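Local coordinates for protein NDP-rhamnosyltransferase (Saccharopolyspora spinosa, PDB 3UYL) that belongs to the GT-B glycosyltransferases, with two Rossmann-like domains, and carries bound thymidine-5'-diphosphate in this crystal form, at residues A[223-228]-A[289-294]; A[245-250]-A[345-350]. One frame throughout, in Å; residues are numbered along the deposited sequence.

The chain passes first through the sheet of seven parallel strands that belongs to the N-terminal Rossmann-like half, then enters the second half, where both contacts lie. Segment 223-228 ends strand 219-224 and starts helix 227-233; segment 245-250 follows at the end of helix 236-247. The return to strand 289-292 closes contact 1, a loop of 60 residues within the parallel sheet. Helix 343-354 then closes contact 2, a loop of 94 residues. The two loops cross, since their segments alternate. Contact 1 joins neighbouring central strands, contact 2 joins two helices on one face of that sheet, and Ile291 packing on Ile350 and Phe346 connects the layers.

Contact 1: A[223-228]-A[289-294]; sequences ICMGRM and LVICAG. With TYD (thymidine-5'-diphosphate), chain C.
A bend at chi2 (107°) brings the thioether of Met225 back toward the neighbouring strand end, where CE lies 3.6 Å from the backbone C of Cys292 and also meets CG2 of Ile291. Nearer the backbone, Met225 CG packs on Ala293 CB at 4.0 Å. The thiol of Cys224, trans to its own backbone nitrogen (chi1 -179°), extends instead to the bound thymidine-5'-diphosphate, with SG 4.1 Å from C6 of the thymine. Between the strands, Cys224 N donates to Ile291 O at 3.1 Å in a nearly straight bond (164°), as expected of parallel strands in register. On the sheet face carrying Ile223 and Ile291, Ile223 CG1 touches Ile291 CD1 at 4.2 Å, under helix 236-247. Where the strands give way to loops, one water takes over: it donates to Cys224 O (3.1 Å) and accepts from Ala293 N (2.9 Å). Just beyond, Gly226 occupies the N-cap of helix 227-233, and the diphosphate lies by its first turn, Met228 CB 3.2 Å from O2B, at the C-terminal strand ends, as usual in Rossmann-like folds. The water therefore satisfies backbone groups of two buried residues, while the helix N terminus would probably help offset the phosphate charge.

Contact 2: A[245-250]-A[345-350]; sequences ATELPG and QFTDSI
The carboxylate of Glu247 is the flat group that reaches Thr347, its OE2 standing 4.0 Å from Thr347 OG1, too far for a hydrogen bond, while the two side chains cross at about a right angle. Both polar ends are committed to His343 instead: OE1 of Glu247 bonds to NE2 of its imidazole, and OG1 of Thr347 to its backbone O. The other flat group, the ring of Phe346, packs on Ala244, next to Ala245 in the chain, on Ala241, one turn earlier in helix 236-247, and on strand 289-292. Leu248 carries the apolar packing. With CG roughly anti to the backbone N (chi1 -153°), the two methyls of Leu248 face Thr347 and Ile350. CD1 presses on Thr347 CG2 at 3.4 Å, tighter than ordinary van der Waals contact, and CD2 meets Ile350 CG2 at 3.5 Å. Both neighbours run past the leucine in the opposite direction. The other branch of Ile350 ends at CD1, 3.7 Å from Ala245 CA, on the last turn of helix 236-247. Methyl packing thus joins the C-terminal end of helix 236-247, and the residue just past it, to the side of helix 343-354, while His343 holds buried Thr347 and exposed Glu247 by their polar ends.

Contact 1: A[223-228]-A[289-294]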
ATOM      1  N   ILE A 223      17.295  18.574  -3.653  1.00 12.71           N
ATOM      2  CA  ILE A 223      18.181  18.102  -2.603  1.00 13.35           C
ATOM      3  C   ILE A 223      17.343  17.184  -1.753  1.00 14.10           C
ATOM      4  O   ILE A 223      16.344  17.591  -1.250  1.00 13.15           O
ATOM      5  CB  ILE A 223      18.714  19.293  -1.716  1.00 12.80           C
ATOM      6  CG1 ILE A 223      19.549  20.253  -2.575  1.00 14.11           C
ATOM      7  CG2 ILE A 223      19.567  18.742  -0.605  1.00 11.42           C
ATOM      8  CD1 ILE A 223      19.841  21.581  -1.837  1.00 14.06           C
ATOM      9  N   CYS A 224      17.740  15.934  -1.623  1.00 15.66           N
ATOM     10  CA  CYS A 224      17.074  15.002  -0.722  1.00 20.52           C
ATOM     11  C   CYS A 224      18.163  14.107  -0.120  1.00 20.71           C
ATOM     12  O   CYS A 224      18.821  13.356  -0.812  1.00 19.10           O
ATOM     13  CB  CYS A 224      16.057  14.130  -1.505  1.00 21.49           C
ATOM     14  SG  CYS A 224      15.196  12.979  -0.397  1.00 27.03           S
ATOM     15  N   MET A 225      18.409  14.279   1.157  1.00 24.64           N
ATOM     16  CA  MET A 225      19.184  13.348   1.913  1.00 28.44           C
ATOM     17  C   MET A 225      18.121  12.688   2.771  1.00 34.44           C
ATOM     18  O   MET A 225      17.206  13.382   3.279  1.00 38.09           O
ATOM     19  CB  MET A 225      20.198  14.086   2.759  1.00 27.07           C
ATOM     20  CG  MET A 225      21.580  13.991   2.131  1.00 37.93           C
ATOM     21  SD  MET A 225      21.769  15.607   1.514  1.00 47.86           S
ATOM     22  CE  MET A 225      22.872  15.480   0.117  1.00 32.15           C
ATOM     23  N   GLY A 226      18.198  11.392   2.974  1.00 31.02           N
ATOM     24  CA  GLY A 226      17.143  10.812   3.835  1.00 38.44           C
ATOM     25  C   GLY A 226      17.296  10.975   5.362  1.00 38.13           C
ATOM     26  O   GLY A 226      18.356  11.428   5.869  1.00 29.98           O
ATOM     27  N   ARG A 227      16.217  10.623   6.091  1.00 37.38           N
ATOM     28  CA  ARG A 227      16.210  10.629   7.563  1.00 33.15           C
ATOM     29  C   ARG A 227      17.353   9.806   8.113  1.00 32.01           C
ATOM     30  O   ARG A 227      18.065  10.250   9.051  1.00 32.27           O
ATOM     31  CB  ARG A 227      14.898  10.048   8.119  1.00 42.40           C
ATOM     32  CG  ARG A 227      14.740  10.157   9.653  1.00 47.60           C
ATOM     33  CD  ARG A 227      13.471   9.493  10.199  1.00 51.75           C
ATOM     34  NE  ARG A 227      12.261  10.070   9.601  1.00 54.53           N
ATOM     35  CZ  ARG A 227      11.423   9.413   8.789  1.00 60.93           C
ATOM     36  NH1 ARG A 227      11.634   8.133   8.465  1.00 60.33           N
ATOM     37  NH2 ARG A 227      10.352  10.035   8.293  1.00 57.60           N
ATOM     38  N   MET A 228      17.502   8.587   7.574  1.00 28.68           N
ATOM     39  CA  MET A 228      18.524   7.694   8.086  1.00 28.77           C
ATOM     40  C   MET A 228      19.876   8.387   8.004  1.00 24.48           C
ATOM     41  O   MET A 228      20.645   8.390   8.972  1.00 23.45           O
ATOM     42  CB  MET A 228      18.560   6.321   7.353  1.00 37.54           C
ATOM     43  CG  MET A 228      17.533   5.291   7.823  1.00 51.66           C
ATOM     44  SD  MET A 228      17.533   4.881   9.598  1.00 61.47           S
ATOM     45  CE  MET A 228      19.198   4.215   9.852  1.00 56.88           C
ATOM     46  N   LEU A 289      18.548  17.878 -11.841  1.00 12.61           N
ATOM     47  CA  LEU A 289      19.649  17.313 -11.072  1.00 14.13           C
ATOM     48  C   LEU A 289      19.086  16.884  -9.731  1.00 12.54           C
ATOM     49  O   LEU A 289      18.221  17.586  -9.207  1.00 13.49           O
ATOM     50  CB  LEU A 289      20.820  18.332 -10.900  1.00 13.35           C
ATOM     51  CG  LEU A 289      22.021  17.959 -10.010  1.00 14.97           C
ATOM     52  CD1 LEU A 289      22.803  16.840 -10.660  1.00 13.47           C
ATOM     53  CD2 LEU A 289      22.900  19.168  -9.737  1.00 13.03           C
ATOM     54  N   VAL A 290      19.604  15.788  -9.158  1.00 12.22           N
ATOM     55  CA  VAL A 290      19.284  15.409  -7.765  1.00 11.98           C
ATOM     56  C   VAL A 290      20.584  15.365  -6.938  1.00 12.59           C
ATOM     57  O   VAL A 290      21.573  14.785  -7.402  1.00 12.52           O
ATOM     58  CB  VAL A 290      18.544  14.039  -7.710  1.00 11.52           C
ATOM     59  CG1 VAL A 290      18.375  13.515  -6.266  1.00 12.08           C
ATOM     60  CG2 VAL A 290      17.208  14.188  -8.416  1.00 11.71           C
ATOM     61  N   ILE A 291      20.624  16.070  -5.793  1.00 12.05           N
ATOM     62  CA  ILE A 291      21.813  16.034  -4.886  1.00 12.54           C
ATOM     63  C   ILE A 291      21.395  15.155  -3.696  1.00 12.63           C
ATOM     64  O   ILE A 291      20.401  15.438  -3.074  1.00 11.31           O
ATOM     65  CB  ILE A 291      22.273  17.415  -4.350  1.00 11.86           C
ATOM     66  CG1 ILE A 291      22.435  18.353  -5.533  1.00 11.93           C
ATOM     67  CG2 ILE A 291      23.640  17.224  -3.642  1.00 11.55           C
ATOM     68  CD1 ILE A 291      22.834  19.751  -5.167  1.00 15.29           C
ATOM     69  N   CYS A 292      22.086  14.022  -3.481  1.00 13.44           N
ATOM     70  CA  CYS A 292      21.631  13.134  -2.438  1.00 13.86           C
ATOM     71  C   CYS A 292      22.830  12.500  -1.825  1.00 14.70           C
ATOM     72  O   CYS A 292      23.945  12.805  -2.254  1.00 14.87           O
ATOM     73  CB  CYS A 292      20.665  12.085  -3.032  1.00 14.83           C
ATOM     74  SG  CYS A 292      21.416  11.119  -4.376  1.00 20.02           S
ATOM     75  N   ALA A 293      22.643  11.534  -0.901  1.00 12.65           N
ATOM     76  CA  ALA A 293      23.772  10.835  -0.317  1.00 13.67           C
ATOM     77  C   ALA A 293      24.085   9.466  -1.003  1.00 14.07           C
ATOM     78  O   ALA A 293      25.101   8.783  -0.664  1.00 12.74           O
ATOM     79  CB  ALA A 293      23.570  10.673   1.198  1.00 14.87           C
ATOM     80  N   GLY A 294      23.213   9.068  -1.932  1.00 12.78           N
ATOM     81  CA  GLY A 294      23.310   7.796  -2.591  1.00 13.96           C
ATOM     82  C   GLY A 294      22.521   6.640  -2.016  1.00 15.56           C
ATOM     83  O   GLY A 294      22.676   5.516  -2.487  1.00 20.45           O
TER
HETATM   84  PA  TYD C 401      16.907   6.726   0.599  1.00 37.20           P
HETATM   85  O1A TYD C 401      17.144   5.331   0.094  1.00 33.79           O
HETATM   86  O2A TYD C 401      17.189   7.914  -0.329  1.00 32.47           O
HETATM   87  O3A TYD C 401      17.872   6.832   1.927  1.00 50.12           O
HETATM   88  PB  TYD C 401      17.665   7.755   3.256  1.00 64.33           P
HETATM   89  O1B TYD C 401      16.277   7.489   3.830  1.00 57.79           O
HETATM   90  O2B TYD C 401      18.678   7.479   4.349  1.00 54.52           O
HETATM   91  O3B TYD C 401      17.974   9.043   2.485  1.00 66.23           O
HETATM   92  O5' TYD C 401      15.344   6.705   1.127  1.00 32.20           O
HETATM   93  C5' TYD C 401      14.476   7.843   1.421  1.00 26.63           C
HETATM   94  C4' TYD C 401      13.070   7.577   0.848  1.00 23.34           C
HETATM   95  O4' TYD C 401      12.210   8.646   1.267  1.00 22.22           O
HETATM   96  C3' TYD C 401      13.072   7.592  -0.695  1.00 22.16           C
HETATM   97  O3' TYD C 401      12.073   6.776  -1.291  1.00 21.92           O
HETATM   98  C2' TYD C 401      12.594   8.971  -1.050  1.00 21.21           C
HETATM   99  C1' TYD C 401      11.680   9.294   0.122  1.00 22.15           C
HETATM  100  N1  TYD C 401      11.477  10.683   0.490  1.00 23.54           N
HETATM  101  C2  TYD C 401      10.557  11.461  -0.259  1.00 21.22           C
HETATM  102  O2  TYD C 401       9.993  10.971  -1.247  1.00 20.68           O
HETATM  103  N3  TYD C 401      10.310  12.734   0.062  1.00 21.37           N
HETATM  104  C4  TYD C 401      10.936  13.264   1.138  1.00 22.74           C
HETATM  105  O4  TYD C 401      10.709  14.425   1.437  1.00 22.28           O
HETATM  106  C5  TYD C 401      11.899  12.470   1.958  1.00 23.35           C
HETATM  107  C5M TYD C 401      12.582  13.067   3.155  1.00 23.10           C
HETATM  108  C6  TYD C 401      12.128  11.173   1.578  1.00 23.83           C
HETATM  109  O   HOH W   1      20.065  10.585  -0.005  1.00 33.94           O

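Contact 2: A[245-250]-A[345-350]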
ATOM      1  N   ALA A 245      23.889  24.825  -3.864  1.00 16.55           N
ATOM      2  CA  ALA A 245      22.863  24.941  -4.920  1.00 17.54           C
ATOM      3  C   ALA A 245      22.304  26.357  -4.965  1.00 18.79           C
ATOM      4  O   ALA A 245      22.178  26.942  -6.030  1.00 22.09           O
ATOM      5  CB  ALA A 245      21.720  23.954  -4.696  1.00 16.82           C
ATOM      6  N   THR A 246      21.898  26.915  -3.833  1.00 18.11           N
ATOM      7  CA  THR A 246      21.244  28.245  -3.923  1.00 20.09           C
ATOM      8  C   THR A 246      22.112  29.441  -4.325  1.00 21.17           C
ATOM      9  O   THR A 246      21.566  30.441  -4.790  1.00 20.72           O
ATOM     10  CB  THR A 246      20.569  28.620  -2.617  1.00 19.81           C
ATOM     11  OG1 THR A 246      21.542  28.457  -1.579  1.00 17.91           O
ATOM     12  CG2 THR A 246      19.404  27.665  -2.426  1.00 18.11           C
ATOM     13  N   GLU A 247      23.418  29.345  -4.121  1.00 21.64           N
ATOM     14  CA  GLU A 247      24.386  30.320  -4.619  1.00 24.93           C
ATOM     15  C   GLU A 247      24.500  30.438  -6.166  1.00 23.61           C
ATOM     16  O   GLU A 247      24.876  31.474  -6.695  1.00 22.68           O
ATOM     17  CB  GLU A 247      25.773  29.989  -4.076  1.00 27.18           C
ATOM     18  CG  GLU A 247      26.852  30.441  -5.038  1.00 31.45           C
ATOM     19  CD  GLU A 247      28.237  30.478  -4.436  1.00 34.49           C
ATOM     20  OE1 GLU A 247      28.362  30.531  -3.179  1.00 32.58           O
ATOM     21  OE2 GLU A 247      29.192  30.448  -5.244  1.00 29.82           O
ATOM     22  N   LEU A 248      24.172  29.379  -6.893  1.00 21.93           N
ATOM     23  CA  LEU A 248      24.375  29.377  -8.303  1.00 23.02           C
ATOM     24  C   LEU A 248      23.235  30.146  -8.941  1.00 26.83           C
ATOM     25  O   LEU A 248      22.074  29.966  -8.553  1.00 25.38           O
ATOM     26  CB  LEU A 248      24.456  27.933  -8.786  1.00 25.06           C
ATOM     27  CG  LEU A 248      25.244  27.646 -10.029  1.00 26.88           C
ATOM     28  CD1 LEU A 248      26.743  27.911  -9.885  1.00 29.98           C
ATOM     29  CD2 LEU A 248      24.970  26.205 -10.453  1.00 25.12           C
ATOM     30  N   PRO A 249      23.555  31.015  -9.938  1.00 31.04           N
ATOM     31  CA  PRO A 249      22.505  31.879 -10.384  1.00 31.43           C
ATOM     32  C   PRO A 249      21.653  31.024 -11.329  1.00 29.54           C
ATOM     33  O   PRO A 249      22.214  30.154 -12.015  1.00 32.77           O
ATOM     34  CB  PRO A 249      23.283  32.932 -11.198  1.00 33.17           C
ATOM     35  CG  PRO A 249      24.318  32.106 -11.930  1.00 33.26           C
ATOM     36  CD  PRO A 249      24.704  31.044 -10.890  1.00 32.55           C
ATOM     37  N   GLY A 250      20.343  31.246 -11.353  1.00 27.00           N
ATOM     38  CA  GLY A 250      19.494  30.445 -12.224  1.00 26.70           C
ATOM     39  C   GLY A 250      18.888  29.224 -11.530  1.00 24.74           C
ATOM     40  O   GLY A 250      17.875  28.686 -12.000  1.00 24.76           O
ATOM     41  N   GLN A 345      34.327  23.647  -5.221  1.00 21.16           N
ATOM     42  CA  GLN A 345      34.263  22.438  -6.061  1.00 20.90           C
ATOM     43  C   GLN A 345      32.798  21.856  -6.133  1.00 18.82           C
ATOM     44  O   GLN A 345      32.328  21.367  -7.178  1.00 17.33           O
ATOM     45  CB  GLN A 345      35.327  21.447  -5.576  1.00 23.70           C
ATOM     46  CG  GLN A 345      35.129  20.004  -6.035  1.00 32.08           C
ATOM     47  CD  GLN A 345      35.994  18.982  -5.264  1.00 32.05           C
ATOM     48  OE1 GLN A 345      36.886  19.340  -4.445  1.00 30.28           O
ATOM     49  NE2 GLN A 345      35.733  17.691  -5.537  1.00 31.43           N
ATOM     50  N   PHE A 346      32.053  22.018  -5.041  1.00 15.61           N
ATOM     51  CA  PHE A 346      30.682  21.574  -4.984  1.00 15.55           C
ATOM     52  C   PHE A 346      29.800  22.408  -5.959  1.00 15.00           C
ATOM     53  O   PHE A 346      28.990  21.855  -6.785  1.00 14.82           O
ATOM     54  CB  PHE A 346      30.208  21.670  -3.510  1.00 16.74           C
ATOM     55  CG  PHE A 346      28.940  20.850  -3.167  1.00 17.22           C
ATOM     56  CD1 PHE A 346      27.950  20.578  -4.115  1.00 15.55           C
ATOM     57  CD2 PHE A 346      28.773  20.364  -1.855  1.00 16.08           C
ATOM     58  CE1 PHE A 346      26.811  19.830  -3.765  1.00 15.51           C
ATOM     59  CE2 PHE A 346      27.607  19.670  -1.500  1.00 15.85           C
ATOM     60  CZ  PHE A 346      26.638  19.420  -2.470  1.00 16.12           C
ATOM     61  N   THR A 347      29.913  23.742  -5.834  1.00 17.65           N
ATOM     62  CA  THR A 347      29.217  24.652  -6.747  1.00 17.19           C
ATOM     63  C   THR A 347      29.560  24.356  -8.221  1.00 16.71           C
ATOM     64  O   THR A 347      28.652  24.278  -9.068  1.00 14.72           O
ATOM     65  CB  THR A 347      29.546  26.144  -6.474  1.00 18.97           C
ATOM     66  OG1 THR A 347      29.373  26.424  -5.079  1.00 27.35           O
ATOM     67  CG2 THR A 347      28.579  26.954  -7.193  1.00 20.45           C
ATOM     68  N   ASP A 348      30.875  24.248  -8.529  1.00 16.06           N
ATOM     69  CA  ASP A 348      31.321  23.946  -9.888  1.00 17.01           C
ATOM     70  C   ASP A 348      30.737  22.649 -10.451  1.00 17.94           C
ATOM     71  O   ASP A 348      30.406  22.598 -11.655  1.00 18.18           O
ATOM     72  CB  ASP A 348      32.849  23.805  -9.989  1.00 20.90           C
ATOM     73  CG  ASP A 348      33.592  25.092  -9.804  1.00 25.85           C
ATOM     74  OD1 ASP A 348      33.004  26.203  -9.773  1.00 27.17           O
ATOM     75  OD2 ASP A 348      34.820  24.984  -9.658  1.00 33.79           O
ATOM     76  N   SER A 349      30.626  21.611  -9.612  1.00 16.67           N
ATOM     77  CA  SER A 349      30.020  20.366 -10.024  1.00 15.52           C
ATOM     78  C   SER A 349      28.540  20.550 -10.419  1.00 14.93           C
ATOM     79  O   SER A 349      28.091  19.969 -11.400  1.00 14.23           O
ATOM     80  CB  SER A 349      30.122  19.238  -8.947  1.00 14.83           C
ATOM     81  OG  SER A 349      31.466  19.028  -8.594  1.00 15.90           O
ATOM     82  N   ILE A 350      27.778  21.306  -9.635  1.00 15.32           N
ATOM     83  CA  ILE A 350      26.386  21.601 -10.047  1.00 14.48           C
ATOM     84  C   ILE A 350      26.353  22.297 -11.431  1.00 16.49           C
ATOM     85  O   ILE A 350      25.702  21.830 -12.375  1.00 16.30           O
ATOM     86  CB  ILE A 350      25.691  22.478  -8.989  1.00 14.63           C
ATOM     87  CG1 ILE A 350      25.549  21.649  -7.702  1.00 14.49           C
ATOM     88  CG2 ILE A 350      24.312  22.844  -9.520  1.00 13.84           C
ATOM     89  CD1 ILE A 350      25.113  22.466  -6.501  1.00 14.48           C
TER